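Local coordinates for protein galactokinase (Bifidobacterium longum subsp. infantis ATCC 15697 = JCM 1222 = DSM 20088, PDB 6TEQ) that probably phosphorylates galactose at the expense of ATP, as a GHMP-family galactokinase, and here holds 2-deoxy-2-fluoro-galactose in its sugar pocket, at residues A[7-16]-A[59-67]; A[346-357]-A[388-398]. One frame throughout, in Å; residues are numbered along the deposited sequence. Where two conformers were deposited one is given.

Contact 1: A[7-16]-A[59-67]; sequences IEPLTHEEGV and ALPHRTFIA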
# COMPACT_ATOMS: atom_id res chain seq x y z
N ILE A 7 12.37 -3.56 12.61
CA ILE A 7 12.18 -2.09 12.47
C ILE A 7 10.92 -1.73 13.24
O ILE A 7 9.83 -2.06 12.74
CB ILE A 7 12.02 -1.70 10.99
CG1 ILE A 7 13.25 -2.10 10.19
CG2 ILE A 7 11.71 -0.22 10.84
CD1 ILE A 7 14.52 -1.62 10.83
N GLU A 8 11.06 -1.10 14.40
CA GLU A 8 9.94 -0.85 15.34
C GLU A 8 9.14 0.35 14.85
O GLU A 8 9.68 1.26 14.21
CB GLU A 8 10.48 -0.67 16.75
CG GLU A 8 11.04 -1.95 17.36
CD GLU A 8 10.02 -3.07 17.46
OE1 GLU A 8 10.35 -4.25 17.15
OE2 GLU A 8 8.88 -2.76 17.79
N PRO A 9 7.82 0.44 15.12
CA PRO A 9 7.12 1.65 14.73
C PRO A 9 7.40 2.75 15.77
O PRO A 9 7.57 2.52 16.94
CB PRO A 9 5.63 1.27 14.81
CG PRO A 9 5.62 0.13 15.78
CD PRO A 9 6.93 -0.61 15.60
N LEU A 10 7.44 3.97 15.27
CA LEU A 10 7.45 5.18 16.08
C LEU A 10 6.15 5.23 16.88
O LEU A 10 5.03 5.08 16.31
CB LEU A 10 7.59 6.43 15.19
CG LEU A 10 8.90 6.63 14.45
CD1 LEU A 10 8.69 7.69 13.37
CD2 LEU A 10 10.04 7.02 15.37
N THR A 11 6.27 5.54 18.15
CA THR A 11 5.10 5.87 18.97
C THR A 11 4.52 7.23 18.54
O THR A 11 5.21 8.03 17.85
CB THR A 11 5.48 5.86 20.46
OG1 THR A 11 6.37 6.95 20.70
CG2 THR A 11 6.09 4.54 20.89
N HIS A 12 3.28 7.45 18.93
CA HIS A 12 2.62 8.77 18.75
C HIS A 12 3.59 9.84 19.26
O HIS A 12 3.83 10.84 18.58
CB HIS A 12 1.24 8.73 19.43
CG HIS A 12 0.74 10.04 19.94
ND1 HIS A 12 0.22 11.00 19.09
CD2 HIS A 12 0.70 10.56 21.19
CE1 HIS A 12 -0.15 12.04 19.81
NE2 HIS A 12 0.13 11.81 21.09
N GLU A 13 4.13 9.64 20.47
CA GLU A 13 4.97 10.68 21.14
C GLU A 13 6.25 10.92 20.32
O GLU A 13 6.64 12.07 20.11
CB GLU A 13 5.27 10.27 22.58
CG GLU A 13 4.02 10.19 23.46
CD GLU A 13 3.10 8.96 23.40
OE1 GLU A 13 3.34 7.95 22.61
OE2 GLU A 13 2.09 9.03 24.13
N GLU A 14 6.87 9.87 19.81
CA GLU A 14 8.14 9.94 19.05
C GLU A 14 7.90 10.63 17.71
O GLU A 14 8.71 11.48 17.32
CB GLU A 14 8.65 8.51 18.83
CG GLU A 14 9.36 7.90 20.04
CD GLU A 14 9.62 6.40 19.97
OE1 GLU A 14 9.09 5.70 19.06
OE2 GLU A 14 10.41 5.95 20.83
N GLY A 15 6.84 10.22 17.01
CA GLY A 15 6.52 10.79 15.70
C GLY A 15 6.24 12.27 15.81
O GLY A 15 6.78 13.09 15.04
N VAL A 16 5.41 12.64 16.78
CA VAL A 16 5.09 14.08 16.99
C VAL A 16 6.38 14.80 17.35
O VAL A 16 6.64 15.90 16.81
CB VAL A 16 3.99 14.28 18.03
CG1 VAL A 16 3.84 15.72 18.44
CG2 VAL A 16 2.66 13.74 17.51
N ALA A 59 -3.62 -1.64 7.85
CA ALA A 59 -2.69 -0.53 8.08
C ALA A 59 -1.64 -1.03 9.07
O ALA A 59 -2.00 -1.63 10.13
CB ALA A 59 -3.41 0.66 8.61
N LEU A 60 -0.38 -0.78 8.79
CA LEU A 60 0.69 -1.07 9.76
C LEU A 60 0.69 -0.06 10.91
O LEU A 60 0.20 1.07 10.79
CB LEU A 60 2.03 -1.07 9.05
CG LEU A 60 2.30 -2.25 8.13
CD1 LEU A 60 3.54 -1.93 7.35
CD2 LEU A 60 2.51 -3.51 8.95
N PRO A 61 1.32 -0.38 12.05
CA PRO A 61 1.51 0.63 13.07
C PRO A 61 2.54 1.69 12.65
O PRO A 61 2.58 2.78 13.20
CB PRO A 61 2.09 -0.17 14.21
CG PRO A 61 2.65 -1.44 13.65
CD PRO A 61 1.81 -1.72 12.44
N HIS A 62 3.35 1.35 11.67
CA HIS A 62 4.43 2.20 11.12
C HIS A 62 3.78 3.33 10.34
O HIS A 62 2.98 3.06 9.41
CB HIS A 62 5.34 1.42 10.18
CG HIS A 62 6.02 0.30 10.87
ND1 HIS A 62 5.31 -0.83 11.25
CD2 HIS A 62 7.30 0.14 11.30
CE1 HIS A 62 6.13 -1.64 11.91
NE2 HIS A 62 7.36 -1.09 11.92
N ARG A 63 4.09 4.58 10.67
CA ARG A 63 3.47 5.77 10.11
C ARG A 63 4.53 6.75 9.61
O ARG A 63 5.69 6.77 10.15
CB ARG A 63 2.55 6.40 11.11
CG ARG A 63 1.38 5.49 11.52
CD ARG A 63 0.76 5.82 12.85
NE ARG A 63 -0.18 6.95 12.87
CZ ARG A 63 -1.44 6.92 12.47
NH1 ARG A 63 -1.97 5.83 11.96
NH2 ARG A 63 -2.20 8.00 12.63
N THR A 64 4.07 7.59 8.69
CA THR A 64 4.77 8.82 8.28
C THR A 64 4.07 9.95 9.05
O THR A 64 2.83 10.11 8.88
CB THR A 64 4.70 9.03 6.78
OG1 THR A 64 5.47 7.96 6.25
CG2 THR A 64 5.21 10.36 6.27
N PHE A 65 4.86 10.78 9.73
CA PHE A 65 4.40 11.93 10.50
C PHE A 65 4.77 13.20 9.78
O PHE A 65 5.89 13.33 9.26
CB PHE A 65 5.03 11.96 11.89
CG PHE A 65 4.55 10.83 12.75
CD1 PHE A 65 5.11 9.59 12.64
CD2 PHE A 65 3.66 11.06 13.80
CE1 PHE A 65 4.63 8.55 13.41
CE2 PHE A 65 3.15 10.01 14.54
CZ PHE A 65 3.68 8.76 14.37
N ILE A 66 3.76 14.03 9.59
CA ILE A 66 3.95 15.31 8.87
C ILE A 66 3.65 16.42 9.85
O ILE A 66 2.51 16.53 10.35
CB ILE A 66 3.09 15.48 7.63
CG1 ILE A 66 3.44 16.73 6.79
CG2 ILE A 66 1.60 15.33 7.92
CD1 ILE A 66 2.53 16.94 5.62
N ALA A 67 4.65 17.26 10.09
CA ALA A 67 4.42 18.56 10.78
C ALA A 67 4.16 19.59 9.67
O ALA A 67 4.97 19.68 8.73
CB ALA A 67 5.61 18.90 11.64
O HOH W 1 4.57 4.70 13.64

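Contact 2: A[346-357]-A[388-398]; sequences ELDIAVDVARKN and KIADRFEKEGF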
# COMPACT_ATOMS: atom_id res chain seq x y z
N GLU A 346 14.56 -13.20 -4.22
CA GLU A 346 14.55 -12.89 -2.78
C GLU A 346 13.13 -13.14 -2.23
O GLU A 346 12.99 -13.61 -1.10
CB GLU A 346 15.04 -11.47 -2.52
CG GLU A 346 16.49 -11.25 -2.90
CD GLU A 346 16.75 -10.74 -4.31
OE1 GLU A 346 15.93 -10.99 -5.24
OE2 GLU A 346 17.82 -10.11 -4.50
N LEU A 347 12.10 -12.68 -2.94
CA LEU A 347 10.73 -12.90 -2.45
C LEU A 347 10.47 -14.41 -2.41
O LEU A 347 9.88 -14.91 -1.44
CB LEU A 347 9.71 -12.23 -3.34
CG LEU A 347 9.72 -10.70 -3.39
CD1 LEU A 347 8.79 -10.23 -4.48
CD2 LEU A 347 9.35 -10.12 -2.02
N ASP A 348 10.80 -15.11 -3.51
CA ASP A 348 10.39 -16.54 -3.63
C ASP A 348 11.13 -17.38 -2.58
O ASP A 348 10.54 -18.28 -2.00
CB ASP A 348 10.61 -17.06 -5.04
CG ASP A 348 9.68 -16.37 -6.00
OD1 ASP A 348 8.67 -15.82 -5.54
OD2 ASP A 348 10.00 -16.42 -7.17
N ILE A 349 12.39 -17.07 -2.36
CA ILE A 349 13.20 -17.83 -1.36
C ILE A 349 12.74 -17.51 0.07
O ILE A 349 12.54 -18.44 0.86
CB ILE A 349 14.69 -17.59 -1.60
CG1 ILE A 349 15.15 -18.24 -2.90
CG2 ILE A 349 15.50 -18.08 -0.38
CD1 ILE A 349 16.50 -17.79 -3.40
N ALA A 350 12.42 -16.25 0.37
CA ALA A 350 11.88 -15.93 1.71
C ALA A 350 10.59 -16.73 1.93
O ALA A 350 10.38 -17.23 3.02
CB ALA A 350 11.66 -14.45 1.84
N VAL A 351 9.70 -16.69 0.94
CA VAL A 351 8.44 -17.44 1.05
C VAL A 351 8.70 -18.93 1.27
O VAL A 351 8.03 -19.55 2.12
CB VAL A 351 7.58 -17.19 -0.21
CG1 VAL A 351 6.53 -18.26 -0.34
CG2 VAL A 351 6.96 -15.83 -0.11
N ASP A 352 9.62 -19.53 0.49
CA ASP A 352 9.89 -20.97 0.63
C ASP A 352 10.40 -21.25 2.06
O ASP A 352 10.00 -22.27 2.67
CB ASP A 352 10.92 -21.41 -0.39
CG ASP A 352 10.91 -22.90 -0.56
OD1 ASP A 352 9.80 -23.45 -0.77
OD2 ASP A 352 12.00 -23.49 -0.37
N VAL A 353 11.29 -20.42 2.56
CA VAL A 353 11.82 -20.60 3.94
C VAL A 353 10.67 -20.54 4.95
O VAL A 353 10.58 -21.41 5.83
CB VAL A 353 12.92 -19.59 4.27
CG1 VAL A 353 13.33 -19.67 5.71
CG2 VAL A 353 14.12 -19.79 3.40
N ALA A 354 9.75 -19.61 4.78
CA ALA A 354 8.63 -19.47 5.72
C ALA A 354 7.80 -20.76 5.64
O ALA A 354 7.36 -21.29 6.68
CB ALA A 354 7.87 -18.25 5.39
N ARG A 355 7.51 -21.18 4.42
CA ARG A 355 6.62 -22.38 4.22
C ARG A 355 7.26 -23.62 4.86
O ARG A 355 6.56 -24.41 5.45
CB ARG A 355 6.34 -22.66 2.75
CG ARG A 355 5.38 -21.61 2.14
CD ARG A 355 5.22 -21.89 0.69
NE ARG A 355 4.38 -20.82 0.10
CZ ARG A 355 4.13 -20.69 -1.16
NH1 ARG A 355 4.53 -21.57 -2.05
NH2 ARG A 355 3.47 -19.64 -1.54
N LYS A 356 8.59 -23.76 4.70
CA LYS A 356 9.35 -24.95 5.14
C LYS A 356 9.44 -24.96 6.67
O LYS A 356 9.63 -26.07 7.23
CB LYS A 356 10.70 -24.99 4.44
CG LYS A 356 10.61 -25.55 3.03
CD LYS A 356 11.91 -25.48 2.27
CE LYS A 356 11.80 -26.11 0.90
NZ LYS A 356 10.37 -26.21 0.48
N ASN A 357 9.22 -23.81 7.31
CA ASN A 357 9.49 -23.61 8.75
C ASN A 357 8.19 -23.31 9.48
O ASN A 357 8.24 -22.65 10.49
CB ASN A 357 10.60 -22.59 8.93
CG ASN A 357 11.93 -23.21 8.51
OD1 ASN A 357 12.46 -24.08 9.22
ND2 ASN A 357 12.44 -22.86 7.34
N LYS A 388 15.79 -17.41 10.13
CA LYS A 388 16.00 -18.44 9.08
C LYS A 388 16.08 -17.78 7.70
O LYS A 388 16.92 -18.19 6.88
CB LYS A 388 14.92 -19.50 9.19
CG LYS A 388 15.17 -20.45 10.35
CD LYS A 388 14.11 -21.48 10.49
CE LYS A 388 14.48 -22.51 11.54
NZ LYS A 388 13.32 -23.36 11.88
N ILE A 389 15.20 -16.80 7.40
CA ILE A 389 15.28 -16.14 6.08
C ILE A 389 16.62 -15.39 5.99
O ILE A 389 17.26 -15.53 4.94
CB ILE A 389 14.09 -15.21 5.91
CG1 ILE A 389 12.79 -16.02 5.84
CG2 ILE A 389 14.28 -14.31 4.74
CD1 ILE A 389 11.55 -15.19 6.06
N ALA A 390 17.04 -14.71 7.04
CA ALA A 390 18.32 -13.93 7.08
C ALA A 390 19.49 -14.87 6.84
O ALA A 390 20.37 -14.54 5.99
CB ALA A 390 18.47 -13.14 8.35
N ASP A 391 19.50 -16.04 7.49
CA ASP A 391 20.65 -16.99 7.35
C ASP A 391 20.66 -17.46 5.91
O ASP A 391 21.71 -17.48 5.26
CB ASP A 391 20.55 -18.15 8.31
CG ASP A 391 20.93 -17.87 9.74
OD1 ASP A 391 20.96 -16.70 10.08
OD2 ASP A 391 21.39 -18.87 10.45
N ARG A 392 19.47 -17.77 5.37
CA ARG A 392 19.41 -18.26 3.99
C ARG A 392 19.85 -17.17 2.99
O ARG A 392 20.53 -17.47 2.00
CB ARG A 392 17.99 -18.70 3.68
CG ARG A 392 17.78 -19.08 2.23
CD ARG A 392 18.61 -20.29 1.76
NE ARG A 392 18.15 -20.65 0.42
CZ ARG A 392 17.03 -21.33 0.14
NH1 ARG A 392 16.24 -21.75 1.09
NH2 ARG A 392 16.64 -21.55 -1.08
N PHE A 393 19.43 -15.95 3.19
CA PHE A 393 19.84 -14.81 2.35
C PHE A 393 21.36 -14.73 2.31
O PHE A 393 21.93 -14.51 1.22
CB PHE A 393 19.15 -13.55 2.84
CG PHE A 393 17.81 -13.29 2.19
CD1 PHE A 393 16.95 -14.33 1.87
CD2 PHE A 393 17.39 -12.00 1.97
CE1 PHE A 393 15.72 -14.06 1.27
CE2 PHE A 393 16.17 -11.74 1.38
CZ PHE A 393 15.34 -12.78 1.06
N GLU A 394 22.01 -14.79 3.46
CA GLU A 394 23.48 -14.72 3.51
C GLU A 394 24.08 -15.88 2.71
O GLU A 394 24.99 -15.65 1.93
CB GLU A 394 23.95 -14.69 4.96
CG GLU A 394 25.45 -14.58 5.03
CD GLU A 394 26.07 -13.28 4.55
OE1 GLU A 394 25.31 -12.34 4.22
OE2 GLU A 394 27.32 -13.23 4.53
N LYS A 395 23.56 -17.10 2.85
CA LYS A 395 24.05 -18.25 2.04
C LYS A 395 23.89 -17.94 0.55
O LYS A 395 24.74 -18.35 -0.19
CB LYS A 395 23.24 -19.50 2.25
CG LYS A 395 23.75 -20.42 3.31
CD LYS A 395 22.85 -21.62 3.41
CE LYS A 395 23.43 -22.86 2.80
NZ LYS A 395 22.55 -24.00 3.17
N GLU A 396 22.80 -17.25 0.17
CA GLU A 396 22.47 -16.95 -1.25
C GLU A 396 23.31 -15.78 -1.79
O GLU A 396 23.23 -15.49 -2.96
CB GLU A 396 20.98 -16.59 -1.40
CG GLU A 396 20.08 -17.78 -1.18
CD GLU A 396 20.09 -18.88 -2.22
OE1 GLU A 396 20.58 -18.62 -3.33
OE2 GLU A 396 19.61 -20.03 -1.92
N GLY A 397 23.98 -15.03 -0.93
CA GLY A 397 24.68 -13.80 -1.31
C GLY A 397 23.77 -12.59 -1.47
O GLY A 397 24.23 -11.60 -2.05
N PHE A 398 22.58 -12.63 -0.86
CA PHE A 398 21.60 -11.52 -0.91
C PHE A 398 21.93 -10.49 0.16
O PHE A 398 22.54 -10.81 1.18
CB PHE A 398 20.18 -12.04 -0.71
CG PHE A 398 19.66 -13.03 -1.70
CD1 PHE A 398 20.13 -13.06 -3.00
CD2 PHE A 398 18.60 -13.86 -1.36
CE1 PHE A 398 19.59 -13.92 -3.95
CE2 PHE A 398 18.07 -14.74 -2.32
CZ PHE A 398 18.58 -14.77 -3.60
O HOH W 2 14.15 -22.69 -1.92
O HOH W 3 10.80 -22.58 12.60

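Contact 1: A[7-16]-A[59-67]
The carbonyl oxygen I7 O takes a short, nearly straight bond from the imidazole of H62: NE2 to O is 2.8 Å with an N-H...O angle of 169°. The oxygen lies in the ring plane, whereas the donor is tilted 29° from the carbonyl plane. The same imidazole packs by one face against P9, whose CB stands 3.9 Å from the H62 ring centroid almost on its normal, a CH-pi contact. Edge bond and covered face together would restrict rotation of the ring. P9 CB also meets P61 CB at 3.9 Å, where the chain turns a corner between two strand directions. Contact 1 thus lays the N-terminal arm and the start of helix 12-27 across strand 54-70, whose 59-67 segment lies within the galactose-binding signature of galactokinases. T11 is the N-cap of that helix and closes a capping box with E14, E14 N donating to T11 OG1 and T11 N to E14 OE1. One turn on, G15 CA sits over the middle of the F65 ring, 3.3 Å from its centroid; any side chain on G15 would run into the ring. F65 CG, anti to the carbonyl carbon (chi1 -68°), carries the ring with one face against G15 CA, and L10 CB reaches F65 CE1 obliquely at 4.1 Å. Replacing F65 by an alanine is likely to open a gap under G15 and deprive L10 of its aromatic neighbour. A water links the backbones, donating to L10 O at 2.7 Å and to P61 O. On the strand, the guanidinium of R63 turns to a salt bridge with E415.

Contact 2: A[346-357]-A[388-398]
Helices 346-356 and 388-396 pack with axes 9.4 Å apart at closest approach and N-to-C directions 135° apart, closest in backbone at A350 and I389. This obliquely antiparallel helix pair belongs to the GHMP kinase C-terminal region. In its buried middle, A350 CB touches I389 CG2, and V353 CG1 meets I389 CG1 at 3.7 Å. The F393 ring turns its edge to the first helix, CZ being 3.3 Å from E346 O. Beyond the Schellman motif at G397, F398 is sandwiched: E346 CG covers one face, 3.7 Å from the F398 ring centroid, and E396 CB the other, while I349 CD1 comes to the ring edge. I349 CG2, anti to its own backbone N, is thereby directed over the centre of the R392 guanidinium, 3.6 Å from R392 CZ. E396 meets that guanidinium in its plane, which would fix its rotation: in this salt bridge R392 NE donates to E396 OE2 at 2.8 Å, the oxygen accepting through its anti lone pair. A water joins R392 NH2 to D352 OD2. At the far end N357 ND2 donates a hydrogen bond to V353 O, and the extended K388 chain brings NZ to donate to N357 OD1 at 2.9 Å, from above its carbonyl plane.

In the fold
Contacts 1 and 2 share no helix or strand; their centres are 28 Å apart and their nearest atoms about 12 Å, so they do not touch. Both are partly buried. Contact 1 joins a loop and helix start to a strand of the larger sheet, the strand side being the more buried. Contact 2 joins two C-terminal helices, its centre about 23 Å from the centre of the chain, against about 16 Å for contact 1; L347, A350 and V351 also lie against strand 372-378 of the other sheet. Contact 1 (402 Å²) relies on ring faces against G15 and P9, with one imidazole hydrogen bond and a bridging water, contact 2 (632 Å²) on aliphatic side chains packed with two phenylalanines, and on salt-bridged and amide groups at the margin.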